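Side-chain contacts in peptidyl-prolyl cis-trans isomerase (Hirschia baltica, PDB 5EX2), which probably catalyses the cis-trans isomerisation of peptide bonds that precede proline, as a periplasmic folding helper of the cyclophilin family: residues W231-R234 with M239-L242; E8-Q11 with N16-S19. All blocks are in the same frame, centred on the assembly; numbering follows the deposited sequence. Where two conformers were deposited one is given.

How the interactions relate
Both contacts join a helix to the three-stranded antiparallel sheet built from strands 17-19, 229-233 and 261-264, and their centres lie about 9 Å apart. Interaction 1 docks helix 238-247 against the end of strand 229-233; interaction 2 lays helix 7-11 on the edge strand 17-19. The two strands are neighbours, and V232 O with R18 N and R234 N with N16 O probably make hydrogen bonds between them. Neither pairing is purely apolar. Thioethers and a phenylalanine edge meet in the partly buried interaction 1, a valine and an indole face in the more buried interaction 2, and water bridges the polar groups in each.

Interaction 1: W231-R234 with M239-L242; sequences WVMR and MFSL
With CG anti to the backbone N (chi1 -178°) and chi2 also extended, M233 reaches straight from the end of its strand to the first turn of helix 238-247, and a bend at chi3 (-74°) then turns its methyl toward M239. F240 likewise has CG anti to its backbone N (chi1 -166°), which places one edge of its ring beside the M233 sulfur. SD lies in the plane of that ring, 5.2 Å from the F240 ring centroid, with CD1 the nearest ring atom: a Met-aromatic contact made at the edge. The same sulfur, M233 SD, also sits 3.6 Å from F240 N. Beyond it, M233 CE packs 3.8 Å from M239 CB, and the M239 methyl lies close by as well, the two thioether chains crossing at about a right angle. Here strand 229-233, the middle strand of its sheet, is followed after four residues by the helix that packs back on its end. Polar groups join in through backbone atoms. Water 1 donates to R234 O at 2.7 Å and accepts from F240 N at 2.9 Å, so a carbonyl just past the strand and an amide in the helix's first turn share one solvent molecule. R234 O also approaches F240 CB at 3.3 Å, whereas R234 CB points away from the helix and its NE hydrogen-bonds P14 O. The F240 ring also meets F243, with the planes about 25° apart, and stands edge-to-face with F123.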
loop_
_atom_site.group_PDB
_atom_site.type_symbol
_atom_site.label_atom_id
_atom_site.label_comp_id
_atom_site.label_asym_id
_atom_site.label_seq_id
_atom_site.Cartn_x
_atom_site.Cartn_y
_atom_site.Cartn_z
ATOM N N TRP A 231 7.173 11.852 -1.713
ATOM C CA TRP A 231 6.249 12.407 -2.689
ATOM C C TRP A 231 5.819 11.293 -3.609
ATOM O O TRP A 231 6.587 10.372 -3.888
ATOM C CB TRP A 231 6.882 13.544 -3.505
ATOM C CG TRP A 231 6.934 14.900 -2.842
ATOM C CD1 TRP A 231 6.027 15.932 -2.973
ATOM C CD2 TRP A 231 7.973 15.393 -2.000
ATOM N NE1 TRP A 231 6.444 17.021 -2.246
ATOM C CE2 TRP A 231 7.632 16.713 -1.634
ATOM C CE3 TRP A 231 9.150 14.838 -1.506
ATOM C CZ2 TRP A 231 8.433 17.485 -0.802
ATOM C CZ3 TRP A 231 9.944 15.601 -0.683
ATOM C CH2 TRP A 231 9.582 16.914 -0.331
ATOM N N VAL A 232 4.586 11.398 -4.080
ATOM C CA VAL A 232 3.997 10.445 -5.015
ATOM C C VAL A 232 3.497 11.243 -6.190
ATOM O O VAL A 232 2.851 12.274 -6.015
ATOM C CB VAL A 232 2.855 9.641 -4.366
ATOM C CG1 VAL A 232 2.187 8.717 -5.371
ATOM C CG2 VAL A 232 3.368 8.874 -3.185
ATOM N N MET A 233 3.821 10.795 -7.387
ATOM C CA MET A 233 3.367 11.482 -8.588
ATOM C C MET A 233 1.838 11.547 -8.608
ATOM O O MET A 233 1.146 10.624 -8.207
ATOM C CB MET A 233 3.906 10.781 -9.837
ATOM C CG MET A 233 3.517 11.462 -11.171
ATOM S SD MET A 233 4.342 10.744 -12.574
ATOM C CE MET A 233 6.010 11.367 -12.381
ATOM N N ARG A 234 1.319 12.690 -9.036
ATOM C CA ARG A 234 -0.113 12.909 -9.147
ATOM C C ARG A 234 -0.640 12.242 -10.412
ATOM O O ARG A 234 -0.181 12.534 -11.513
ATOM C CB ARG A 234 -0.432 14.408 -9.158
ATOM C CG ARG A 234 -0.258 15.058 -7.798
ATOM C CD ARG A 234 -0.768 16.491 -7.730
ATOM N NE ARG A 234 -0.543 17.078 -6.406
ATOM C CZ ARG A 234 -1.284 16.837 -5.321
ATOM N NH1 ARG A 234 -2.317 16.004 -5.368
ATOM N NH2 ARG A 234 -0.986 17.430 -4.173
ATOM N N MET A 239 2.716 14.670 -16.028
ATOM C CA MET A 239 3.828 13.729 -16.010
ATOM C C MET A 239 3.311 12.295 -15.961
ATOM O O MET A 239 3.880 11.397 -16.571
ATOM C CB MET A 239 4.755 14.002 -14.836
ATOM C CG MET A 239 5.560 15.247 -15.044
ATOM S SD MET A 239 6.669 15.676 -13.699
ATOM C CE MET A 239 7.899 14.386 -13.864
ATOM N N PHE A 240 2.229 12.074 -15.232
ATOM C CA PHE A 240 1.697 10.728 -15.181
ATOM C C PHE A 240 1.081 10.349 -16.531
ATOM O O PHE A 240 1.162 9.199 -16.933
ATOM C CB PHE A 240 0.677 10.553 -14.064
ATOM C CG PHE A 240 0.373 9.103 -13.777
ATOM C CD1 PHE A 240 1.336 8.299 -13.175
ATOM C CD2 PHE A 240 -0.832 8.528 -14.139
ATOM C CE1 PHE A 240 1.103 6.969 -12.925
ATOM C CE2 PHE A 240 -1.068 7.193 -13.881
ATOM C CZ PHE A 240 -0.101 6.418 -13.272
ATOM N N SER A 241 0.487 11.306 -17.227
ATOM C CA SER A 241 0.000 11.047 -18.574
ATOM C C SER A 241 1.126 10.566 -19.494
ATOM O O SER A 241 0.958 9.642 -20.290
ATOM C CB SER A 241 -0.640 12.312 -19.120
ATOM O OG SER A 241 -1.211 12.110 -20.395
ATOM N N LEU A 242 2.281 11.212 -19.376
ATOM C CA LEU A 242 3.445 10.843 -20.159
ATOM C C LEU A 242 3.965 9.470 -19.755
ATOM O O LEU A 242 4.393 8.684 -20.594
ATOM C CB LEU A 242 4.540 11.892 -19.977
ATOM C CG LEU A 242 4.186 13.247 -20.583
ATOM C CD1 LEU A 242 5.208 14.306 -20.192
ATOM C CD2 LEU A 242 4.071 13.148 -22.100
HETATM O O HOH W 1 1.675 13.836 -13.060
#

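Interaction 2: E8-Q11 with N16-S19; sequences ESVQ and NWRS
W17 NE1 is held by two waters that carry its hydrogen-bonding across to S9. Water 2 lies at the indole edge, in the ring plane, and accepts from W17 NE1 at 2.9 Å while donating to S9 O at 3.1 Å. Water 3 takes a second, weak bond from W17 NE1 at 3.2 Å and donates to S9 OG at 3.0 Å. That hydroxyl also hydrogen-bonds T6 O, just ahead of the helix. Below this polar rim the contact is carried by V10 and W17, whose side chains cross at about a right angle. V10 CG2 sits over one face of the indole, 3.7 Å from the W17 five-membered-ring centroid and only 14° off the ring normal, a well-centred CH-pi contact. CG1, anti to the V10 backbone N (chi1 165°), lies nearer the root of the indole, 3.6 Å from W17 CG. Both methyls lie over the same face, CG1 toward the CB attachment and CG2 over the five-membered ring toward CE2. Helix 7-11 is in this way laid against edge strand 17-19 of the three-stranded sheet, well away from the metal site. Y5 meets the W17 ring edge-to-face, and V10 also touches W231 on the neighbouring strand, so the valine touches both tryptophans. Water 3 is a weak second partner above the indole plane, on the V10 side, whereas the in-plane bond to water 2 and the methyl on the pi face probably restrict rotation of the ring about chi2.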
loop_
_atom_site.group_PDB
_atom_site.type_symbol
_atom_site.label_atom_id
_atom_site.label_comp_id
_atom_site.label_asym_id
_atom_site.label_seq_id
_atom_site.Cartn_x
_atom_site.Cartn_y
_atom_site.Cartn_z
ATOM N N GLU A 8 14.637 18.789 -5.653
ATOM C CA GLU A 8 14.380 20.131 -6.127
ATOM C C GLU A 8 13.251 20.134 -7.164
ATOM O O GLU A 8 12.337 20.955 -7.099
ATOM C CB GLU A 8 15.662 20.723 -6.712
ATOM C CG GLU A 8 15.547 22.166 -7.147
ATOM C CD GLU A 8 16.902 22.802 -7.442
ATOM O OE1 GLU A 8 17.932 22.100 -7.340
ATOM O OE2 GLU A 8 16.939 24.006 -7.774
ATOM N N SER A 9 13.310 19.202 -8.112
ATOM C CA SER A 9 12.323 19.159 -9.192
ATOM C C SER A 9 10.934 18.761 -8.688
ATOM O O SER A 9 9.917 19.194 -9.231
ATOM C CB SER A 9 12.778 18.193 -10.283
ATOM O OG SER A 9 12.624 16.850 -9.871
ATOM N N VAL A 10 10.892 17.914 -7.665
ATOM C CA VAL A 10 9.645 17.472 -7.074
ATOM C C VAL A 10 9.020 18.585 -6.224
ATOM O O VAL A 10 7.825 18.843 -6.328
ATOM C CB VAL A 10 9.893 16.217 -6.240
ATOM C CG1 VAL A 10 8.727 15.922 -5.323
ATOM C CG2 VAL A 10 10.202 15.040 -7.161
ATOM N N GLN A 11 9.817 19.263 -5.406
ATOM C CA GLN A 11 9.291 20.342 -4.568
ATOM C C GLN A 11 8.794 21.545 -5.351
ATOM O O GLN A 11 7.876 22.244 -4.918
ATOM C CB GLN A 11 10.357 20.804 -3.583
ATOM C CG GLN A 11 10.613 19.795 -2.507
ATOM C CD GLN A 11 11.613 20.279 -1.478
ATOM O OE1 GLN A 11 12.510 21.063 -1.786
ATOM N NE2 GLN A 11 11.462 19.814 -0.244
ATOM N N ASN A 16 2.518 18.058 -10.206
ATOM C CA ASN A 16 2.850 16.691 -10.564
ATOM C C ASN A 16 3.214 15.821 -9.384
ATOM O O ASN A 16 3.328 14.615 -9.543
ATOM C CB ASN A 16 3.973 16.680 -11.574
ATOM C CG ASN A 16 3.485 17.041 -12.950
ATOM O OD1 ASN A 16 2.645 16.355 -13.511
ATOM N ND2 ASN A 16 3.993 18.129 -13.493
ATOM N N TRP A 17 3.392 16.413 -8.210
ATOM C CA TRP A 17 3.850 15.668 -7.039
ATOM C C TRP A 17 3.040 16.004 -5.797
ATOM O O TRP A 17 2.842 17.169 -5.437
ATOM C CB TRP A 17 5.329 15.935 -6.784
ATOM C CG TRP A 17 6.177 15.453 -7.891
ATOM C CD1 TRP A 17 6.639 16.184 -8.944
ATOM C CD2 TRP A 17 6.639 14.114 -8.095
ATOM N NE1 TRP A 17 7.378 15.389 -9.779
ATOM C CE2 TRP A 17 7.386 14.108 -9.284
ATOM C CE3 TRP A 17 6.493 12.916 -7.383
ATOM C CZ2 TRP A 17 7.997 12.959 -9.776
ATOM C CZ3 TRP A 17 7.101 11.778 -7.878
ATOM C CH2 TRP A 17 7.852 11.810 -9.052
ATOM N N ARG A 18 2.599 14.945 -5.137
ATOM C CA ARG A 18 1.817 15.021 -3.912
ATOM C C ARG A 18 2.704 14.679 -2.728
ATOM O O ARG A 18 3.331 13.623 -2.703
ATOM C CB ARG A 18 0.630 14.046 -3.990
ATOM C CG ARG A 18 -0.195 13.951 -2.714
ATOM C CD ARG A 18 -1.344 12.939 -2.841
ATOM N NE ARG A 18 -0.881 11.576 -3.089
ATOM C CZ ARG A 18 -0.418 10.766 -2.142
ATOM N NH1 ARG A 18 -0.351 11.177 -0.884
ATOM N NH2 ARG A 18 -0.015 9.548 -2.462
ATOM N N SER A 19 2.737 15.564 -1.744
ATOM C CA SER A 19 3.519 15.337 -0.541
ATOM C C SER A 19 2.776 14.357 0.361
ATOM O O SER A 19 1.603 14.558 0.665
ATOM C CB SER A 19 3.757 16.668 0.163
ATOM O OG SER A 19 4.438 16.467 1.386
HETATM O O HOH W 2 8.579 17.494 -11.449
HETATM O O HOH W 3 10.142 15.983 -11.250
#